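PDB 6RIW: ORF10 from Moritella marina, which probably condenses carrier-protein-bound acyl chains, this chain being the ketosynthase–chain length factor didomain of a polyunsaturated fatty acid synthase. Local coordinates for residues A[828-833]-A[843-848]; A[865-870]-A[877-882]. All blocks are in the same frame, centred on the assembly; numbering follows the deposited sequence.

Interactions 1 and 2 lie in series along the second ketosynthase-family region, probably the chain length factor half, with centres about 12 Å apart. Helix 841-854 joins them: one flank meets the turn at 828-833, while another rests on the hairpin of 865-870 and 877-882. The evidence is direct packing, with Ile868 CD1 3.9 Å from Ser845 O, and Leu880 CD2 4.1 Å from Ile846 CD1. Glu801 on strand 797-801 is a second bridge, since its carboxylate pairs with Lys848 in interaction 1 and its backbone bonds to Ala867 and Asn869 in interaction 2. Both contacts lie away from the magnesium site at Met1 and Lys286.

Interaction 1 of 2, residues A[828-833]-A[843-848]; sequences SSVKAN and MASIIK
Val830 packs on Lys848 and Ala844 while Lys848 bonds Ser828, a buried, partly apolar and partly polar contact within the second ketosynthase-like unit (thiolase fold), probably the chain length factor. It sets the end of strand 826-828 and the turn into helix 831-834 against helix 841-854. The side chains of Val830 and Lys848 run alongside each other, pointing opposite ways, with Val830 CB 3.7 Å from Lys848 CD. The valine straddles the helix surface: CG1 sits 3.8 Å from Ala844 CB, whereas CG2 lies 3.9 Å from Lys848 CB. Lys848 CG is anti to the backbone N (chi1 168°) and the chain beyond is extended, carrying the ammonium past the valine to Ser828. There NZ donates to Ser828 OG at 2.7 Å and to a water that in turn donates to Asn833 OD1. Glu801 adds a salt bridge, so three partners grip this charge and probably stabilise it.

Ser829 caps the turn, its OG accepting from Lys831 N at 3.0 Å (N-H...O 161°). The same OG is 2.6 Å from a second water, which reaches Ser845 OG at 3.2 Å. A third water accepts from Lys831 NZ at 3.0 Å and also bonds Ser845 OG. Elsewhere on helix 841-854, Met843 and Ile847 pack on strand 741-752 and Ile846 on helix 668-682. Phe487 of helix 484-492 touches both Val830 and Ile847.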
ATOM      1  N   SER A 828     -13.100   0.659 -28.010  1.00 14.58           N
ATOM      2  CA  SER A 828     -11.657   0.568 -28.210  1.00 15.80           C
ATOM      3  C   SER A 828     -10.988   0.502 -26.838  1.00 15.51           C
ATOM      4  O   SER A 828     -11.651   0.610 -25.804  1.00 13.79           O
ATOM      5  CB  SER A 828     -11.133   1.747 -29.038  1.00 20.10           C
ATOM      6  OG  SER A 828     -11.136   2.954 -28.275  1.00 20.04           O
ATOM      7  N   SER A 829      -9.664   0.324 -26.828  1.00 16.57           N
ATOM      8  CA  SER A 829      -8.925   0.329 -25.560  1.00 14.49           C
ATOM      9  C   SER A 829      -7.518   0.862 -25.778  1.00 13.40           C
ATOM     10  O   SER A 829      -6.826   0.466 -26.722  1.00 12.85           O
ATOM     11  CB  SER A 829      -8.828  -1.066 -24.930  1.00 17.85           C
ATOM     12  OG  SER A 829      -7.940  -1.074 -23.803  1.00 17.37           O
ATOM     13  N   VAL A 830      -7.094   1.730 -24.854  1.00 13.25           N
ATOM     14  CA  VAL A 830      -5.752   2.260 -24.830  1.00 12.89           C
ATOM     15  C   VAL A 830      -4.716   1.154 -24.681  1.00 10.55           C
ATOM     16  O   VAL A 830      -3.540   1.368 -24.982  1.00 10.59           O
ATOM     17  CB  VAL A 830      -5.653   3.286 -23.667  1.00 12.53           C
ATOM     18  CG1 VAL A 830      -5.685   2.575 -22.315  1.00 11.51           C
ATOM     19  CG2 VAL A 830      -4.428   4.174 -23.831  1.00 14.16           C
ATOM     20  N   LYS A 831      -5.114  -0.026 -24.213  1.00 10.50           N
ATOM     21  CA  LYS A 831      -4.120  -1.104 -24.069  1.00 11.17           C
ATOM     22  C   LYS A 831      -3.596  -1.584 -25.422  1.00 14.92           C
ATOM     23  O   LYS A 831      -2.492  -2.157 -25.506  1.00 12.93           O
ATOM     24  CB  LYS A 831      -4.716  -2.273 -23.287  1.00 11.22           C
ATOM     25  CG  LYS A 831      -5.062  -1.872 -21.846  1.00 11.56           C
ATOM     26  CD  LYS A 831      -5.523  -3.082 -21.020  1.00 13.49           C
ATOM     27  CE  LYS A 831      -5.973  -2.686 -19.586  1.00 12.20           C
ATOM     28  NZ  LYS A 831      -7.128  -1.711 -19.669  1.00 13.50           N
ATOM     29  N   ALA A 832      -4.359  -1.361 -26.482  1.00 13.79           N
ATOM     30  CA  ALA A 832      -3.851  -1.643 -27.821  1.00 14.12           C
ATOM     31  C   ALA A 832      -2.666  -0.745 -28.187  1.00 16.18           C
ATOM     32  O   ALA A 832      -1.853  -1.119 -29.046  1.00 15.40           O
ATOM     33  CB  ALA A 832      -4.987  -1.492 -28.828  1.00 14.07           C
ATOM     34  N   ASN A 833      -2.548   0.429 -27.569  1.00 13.85           N
ATOM     35  CA  ASN A 833      -1.439   1.335 -27.857  1.00 14.42           C
ATOM     36  C   ASN A 833      -0.272   1.156 -26.898  1.00 14.83           C
ATOM     37  O   ASN A 833       0.882   1.246 -27.326  1.00 12.89           O
ATOM     38  CB  ASN A 833      -1.904   2.807 -27.811  1.00 11.53           C
ATOM     39  CG  ASN A 833      -3.161   3.024 -28.594  1.00 16.68           C
ATOM     40  OD1 ASN A 833      -4.256   2.927 -28.053  1.00 18.65           O
ATOM     41  ND2 ASN A 833      -3.020   3.289 -29.892  1.00 16.97           N
ATOM     42  N   MET A 843      -5.526   4.956 -15.115  1.00  8.70           N
ATOM     43  CA  MET A 843      -5.010   6.268 -15.511  1.00 12.48           C
ATOM     44  C   MET A 843      -4.784   6.348 -17.022  1.00 12.96           C
ATOM     45  O   MET A 843      -5.110   7.366 -17.646  1.00 11.64           O
ATOM     46  CB  MET A 843      -3.719   6.582 -14.752  1.00 11.51           C
ATOM     47  CG  MET A 843      -3.284   8.045 -14.818  1.00 14.82           C
ATOM     48  SD  MET A 843      -4.525   9.179 -14.165  1.00 18.87           S
ATOM     49  CE  MET A 843      -4.385   8.813 -12.398  1.00 14.90           C
ATOM     50  N   ALA A 844      -4.234   5.292 -17.633  1.00 10.30           N
ATOM     51  CA  ALA A 844      -4.097   5.279 -19.086  1.00 11.64           C
ATOM     52  C   ALA A 844      -5.439   5.501 -19.781  1.00 11.52           C
ATOM     53  O   ALA A 844      -5.523   6.273 -20.747  1.00 12.59           O
ATOM     54  CB  ALA A 844      -3.481   3.954 -19.562  1.00 11.16           C
ATOM     55  N   SER A 845      -6.491   4.821 -19.320  1.00 10.46           N
ATOM     56  CA  SER A 845      -7.809   4.971 -19.949  1.00 12.18           C
ATOM     57  C   SER A 845      -8.369   6.374 -19.761  1.00 13.74           C
ATOM     58  O   SER A 845      -8.973   6.939 -20.685  1.00 12.45           O
ATOM     59  CB  SER A 845      -8.796   3.967 -19.367  1.00 14.09           C
ATOM     60  OG  SER A 845      -8.348   2.645 -19.561  1.00 18.33           O
ATOM     61  N   ILE A 846      -8.251   6.917 -18.548  1.00 13.12           N
ATOM     62  CA  ILE A 846      -8.779   8.260 -18.286  1.00 12.06           C
ATOM     63  C   ILE A 846      -8.051   9.286 -19.137  1.00 12.02           C
ATOM     64  O   ILE A 846      -8.673  10.176 -19.742  1.00 13.52           O
ATOM     65  CB  ILE A 846      -8.677   8.589 -16.786  1.00 10.49           C
ATOM     66  CG1 ILE A 846      -9.772   7.839 -16.014  1.00 12.76           C
ATOM     67  CG2 ILE A 846      -8.794  10.123 -16.558  1.00 15.52           C
ATOM     68  CD1 ILE A 846      -9.660   7.963 -14.465  1.00 11.44           C
ATOM     69  N   ILE A 847      -6.726   9.174 -19.231  1.00 11.50           N
ATOM     70  CA  ILE A 847      -5.971  10.197 -19.953  1.00 10.31           C
ATOM     71  C   ILE A 847      -6.221  10.111 -21.462  1.00 14.20           C
ATOM     72  O   ILE A 847      -6.396  11.148 -22.125  1.00 12.54           O
ATOM     73  CB  ILE A 847      -4.478  10.101 -19.610  1.00 11.42           C
ATOM     74  CG1 ILE A 847      -4.296  10.573 -18.156  1.00 12.85           C
ATOM     75  CG2 ILE A 847      -3.622  10.957 -20.602  1.00 15.08           C
ATOM     76  CD1 ILE A 847      -2.845  10.607 -17.700  1.00 12.36           C
ATOM     77  N   LYS A 848      -6.242   8.893 -22.034  1.00 11.13           N
ATOM     78  CA  LYS A 848      -6.655   8.758 -23.434  1.00 12.93           C
ATOM     79  C   LYS A 848      -8.003   9.439 -23.671  1.00 14.55           C
ATOM     80  O   LYS A 848      -8.176  10.206 -24.632  1.00 13.45           O
ATOM     81  CB  LYS A 848      -6.767   7.287 -23.842  1.00 14.88           C
ATOM     82  CG  LYS A 848      -7.468   7.112 -25.207  1.00 16.29           C
ATOM     83  CD  LYS A 848      -7.700   5.644 -25.590  1.00 15.20           C
ATOM     84  CE  LYS A 848      -8.680   5.492 -26.763  1.00 21.24           C
ATOM     85  NZ  LYS A 848      -8.973   4.059 -27.057  1.00 19.01           N
TER
HETATM   86  O   HOH W   1      -8.672   0.313 -21.694  1.00 21.13           O
HETATM   87  O   HOH W   2      -6.730   3.476 -28.429  1.00 24.73           O
HETATM   88  O   HOH W   3      -5.685   0.925 -19.510  1.00 12.63           O

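Interaction 2 of 2, residues A[865-870]-A[877-882]; sequences HIAING and CAHLIL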
ATOM      1  N   HIS A 865     -19.974  12.522 -24.635  1.00 21.85           N
ATOM      2  CA  HIS A 865     -19.784  11.668 -23.471  1.00 18.73           C
ATOM      3  C   HIS A 865     -19.130  10.362 -23.880  1.00 20.25           C
ATOM      4  O   HIS A 865     -19.533   9.744 -24.868  1.00 19.45           O
ATOM      5  CB  HIS A 865     -21.112  11.357 -22.800  1.00 20.48           C
ATOM      6  CG  HIS A 865     -21.876  12.585 -22.415  1.00 24.39           C
ATOM      7  ND1 HIS A 865     -21.573  13.317 -21.288  1.00 25.54           N
ATOM      8  CD2 HIS A 865     -22.897  13.230 -23.023  1.00 28.03           C
ATOM      9  CE1 HIS A 865     -22.394  14.351 -21.204  1.00 28.47           C
ATOM     10  NE2 HIS A 865     -23.206  14.322 -22.245  1.00 30.73           N
ATOM     11  N   ILE A 866     -18.155   9.917 -23.088  1.00 16.91           N
ATOM     12  CA  ILE A 866     -17.497   8.633 -23.312  1.00 15.13           C
ATOM     13  C   ILE A 866     -17.571   7.821 -22.024  1.00 13.64           C
ATOM     14  O   ILE A 866     -17.360   8.357 -20.932  1.00 16.15           O
ATOM     15  CB  ILE A 866     -16.039   8.821 -23.779  1.00 15.77           C
ATOM     16  CG1 ILE A 866     -16.011   9.444 -25.182  1.00 13.60           C
ATOM     17  CG2 ILE A 866     -15.253   7.468 -23.767  1.00 15.11           C
ATOM     18  CD1 ILE A 866     -14.601   9.767 -25.666  1.00 15.80           C
ATOM     19  N   ALA A 867     -17.925   6.543 -22.147  1.00 13.35           N
ATOM     20  CA  ALA A 867     -17.960   5.635 -21.014  1.00 13.39           C
ATOM     21  C   ALA A 867     -16.640   4.874 -20.931  1.00 14.62           C
ATOM     22  O   ALA A 867     -16.072   4.486 -21.961  1.00 14.80           O
ATOM     23  CB  ALA A 867     -19.125   4.651 -21.140  1.00 11.74           C
ATOM     24  N   ILE A 868     -16.160   4.665 -19.700  1.00 13.31           N
ATOM     25  CA  ILE A 868     -14.996   3.824 -19.420  1.00 12.70           C
ATOM     26  C   ILE A 868     -15.443   2.694 -18.507  1.00 13.59           C
ATOM     27  O   ILE A 868     -16.130   2.936 -17.507  1.00 13.88           O
ATOM     28  CB  ILE A 868     -13.861   4.625 -18.753  1.00 14.63           C
ATOM     29  CG1 ILE A 868     -13.576   5.916 -19.536  1.00 11.99           C
ATOM     30  CG2 ILE A 868     -12.601   3.733 -18.561  1.00 13.76           C
ATOM     31  CD1 ILE A 868     -12.435   6.784 -18.904  1.00 12.51           C
ATOM     32  N   ASN A 869     -15.021   1.467 -18.823  1.00 12.78           N
ATOM     33  CA  ASN A 869     -15.315   0.303 -18.003  1.00 13.03           C
ATOM     34  C   ASN A 869     -14.026  -0.248 -17.399  1.00 13.89           C
ATOM     35  O   ASN A 869     -12.959  -0.169 -18.008  1.00 15.31           O
ATOM     36  CB  ASN A 869     -16.021  -0.781 -18.834  1.00 16.45           C
ATOM     37  CG  ASN A 869     -16.761  -1.786 -17.973  1.00 18.71           C
ATOM     38  OD1 ASN A 869     -17.582  -1.415 -17.131  1.00 18.32           O
ATOM     39  ND2 ASN A 869     -16.455  -3.072 -18.160  1.00 17.15           N
ATOM     40  N   GLY A 870     -14.126  -0.772 -16.179  1.00 12.92           N
ATOM     41  CA  GLY A 870     -12.988  -1.342 -15.479  1.00 15.08           C
ATOM     42  C   GLY A 870     -13.331  -2.632 -14.759  1.00 15.38           C
ATOM     43  O   GLY A 870     -14.398  -2.736 -14.138  1.00 14.86           O
ATOM     44  N   CYS A 877     -16.748  -4.116 -10.644  1.00 13.04           N
ATOM     45  CA  CYS A 877     -16.798  -3.415 -11.909  1.00 12.23           C
ATOM     46  C   CYS A 877     -16.880  -1.921 -11.621  1.00 15.16           C
ATOM     47  O   CYS A 877     -17.702  -1.490 -10.807  1.00 15.40           O
ATOM     48  CB  CYS A 877     -17.999  -3.865 -12.735  1.00 14.84           C
ATOM     49  SG  CYS A 877     -18.119  -2.880 -14.237  1.00 21.60           S
ATOM     50  N   ALA A 878     -16.018  -1.149 -12.263  1.00 12.48           N
ATOM     51  CA  ALA A 878     -16.074   0.301 -12.235  1.00 14.31           C
ATOM     52  C   ALA A 878     -16.592   0.791 -13.580  1.00 14.09           C
ATOM     53  O   ALA A 878     -16.263   0.224 -14.628  1.00 14.09           O
ATOM     54  CB  ALA A 878     -14.691   0.914 -11.946  1.00 17.01           C
ATOM     55  N   HIS A 879     -17.418   1.830 -13.551  1.00 11.28           N
ATOM     56  CA  HIS A 879     -17.880   2.458 -14.784  1.00 13.56           C
ATOM     57  C   HIS A 879     -17.850   3.970 -14.620  1.00 14.35           C
ATOM     58  O   HIS A 879     -18.342   4.497 -13.613  1.00 15.22           O
ATOM     59  CB  HIS A 879     -19.296   1.983 -15.143  1.00 12.91           C
ATOM     60  CG  HIS A 879     -19.572   1.943 -16.619  1.00 15.78           C
ATOM     61  ND1 HIS A 879     -19.149   0.912 -17.439  1.00 16.32           N
ATOM     62  CD2 HIS A 879     -20.254   2.803 -17.416  1.00 16.72           C
ATOM     63  CE1 HIS A 879     -19.549   1.151 -18.679  1.00 17.10           C
ATOM     64  NE2 HIS A 879     -20.226   2.291 -18.691  1.00 16.83           N
ATOM     65  N   LEU A 880     -17.267   4.662 -15.597  1.00 12.34           N
ATOM     66  CA  LEU A 880     -17.107   6.109 -15.522  1.00 14.28           C
ATOM     67  C   LEU A 880     -17.720   6.755 -16.751  1.00 16.59           C
ATOM     68  O   LEU A 880     -17.694   6.183 -17.844  1.00 15.14           O
ATOM     69  CB  LEU A 880     -15.636   6.532 -15.456  1.00 14.35           C
ATOM     70  CG  LEU A 880     -14.840   6.122 -14.229  1.00 13.49           C
ATOM     71  CD1 LEU A 880     -14.338   4.704 -14.384  1.00 17.58           C
ATOM     72  CD2 LEU A 880     -13.647   7.077 -14.057  1.00 12.41           C
ATOM     73  N   ILE A 881     -18.233   7.965 -16.570  1.00 13.13           N
ATOM     74  CA  ILE A 881     -18.673   8.804 -17.685  1.00 14.65           C
ATOM     75  C   ILE A 881     -17.834  10.072 -17.665  1.00 12.40           C
ATOM     76  O   ILE A 881     -17.800  10.774 -16.651  1.00 13.20           O
ATOM     77  CB  ILE A 881     -20.167   9.166 -17.592  1.00 16.50           C
ATOM     78  CG1 ILE A 881     -21.055   7.915 -17.548  1.00 19.18           C
ATOM     79  CG2 ILE A 881     -20.528  10.101 -18.737  1.00 18.93           C
ATOM     80  CD1 ILE A 881     -20.951   7.023 -18.821  1.00 18.53           C
ATOM     81  N   LEU A 882     -17.155  10.362 -18.771  1.00 13.03           N
ATOM     82  CA  LEU A 882     -16.406  11.597 -18.932  1.00 12.87           C
ATOM     83  C   LEU A 882     -17.058  12.413 -20.039  1.00 15.88           C
ATOM     84  O   LEU A 882     -17.660  11.849 -20.959  1.00 15.59           O
ATOM     85  CB  LEU A 882     -14.943  11.328 -19.306  1.00 13.70           C
ATOM     86  CG  LEU A 882     -13.995  11.067 -18.134  1.00 14.08           C
ATOM     87  CD1 LEU A 882     -14.347   9.730 -17.439  1.00 16.10           C
ATOM     88  CD2 LEU A 882     -12.554  11.087 -18.624  1.00 15.08           C
TER
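Ile868 and Leu880 stand side by side as a hydrogen-bonded pair of an antiparallel beta hairpin, strands 865-870 and 876-884. Paired backbone bonds at Ile866 with Leu882, Ile868 with Leu880 and Gly870 with Ala878 set the register; Leu880 N to Ile868 O, for example, is 2.8 Å. On the face of these residues the bulk lies at one end: Ile868 CD1 reaches obliquely to Leu882 CD1 at 3.8 Å, while Gly870 and Ala878 keep the other end low. Helix 841-854 covers the bulky part: Thr849 touches Ile866 and Ile868, and Leu853 touches Ile866 and Leu882.

The other face has its low point at Ala867. Ile881 CD1 lies alongside Ala867 CB at 3.8 Å, while His879 NE2 approaches that methyl from another side at 3.6 Å, its ring oblique. Ile868 O sits 3.6 Å above the His879 ring plane, displaced from the centre. Tyr822 OH bonds His879 NE2, and Glu814 takes Asn869 ND2. With Asn869 CG opposite its backbone N (chi1 -160°), OD1 swings across to the neighbouring strand. There it lies in the imidazole plane and accepts from His879 ND1 at 2.8 Å (N-H...O 163°), although ND1 comes from outside the amide plane, to one side of the C=O direction.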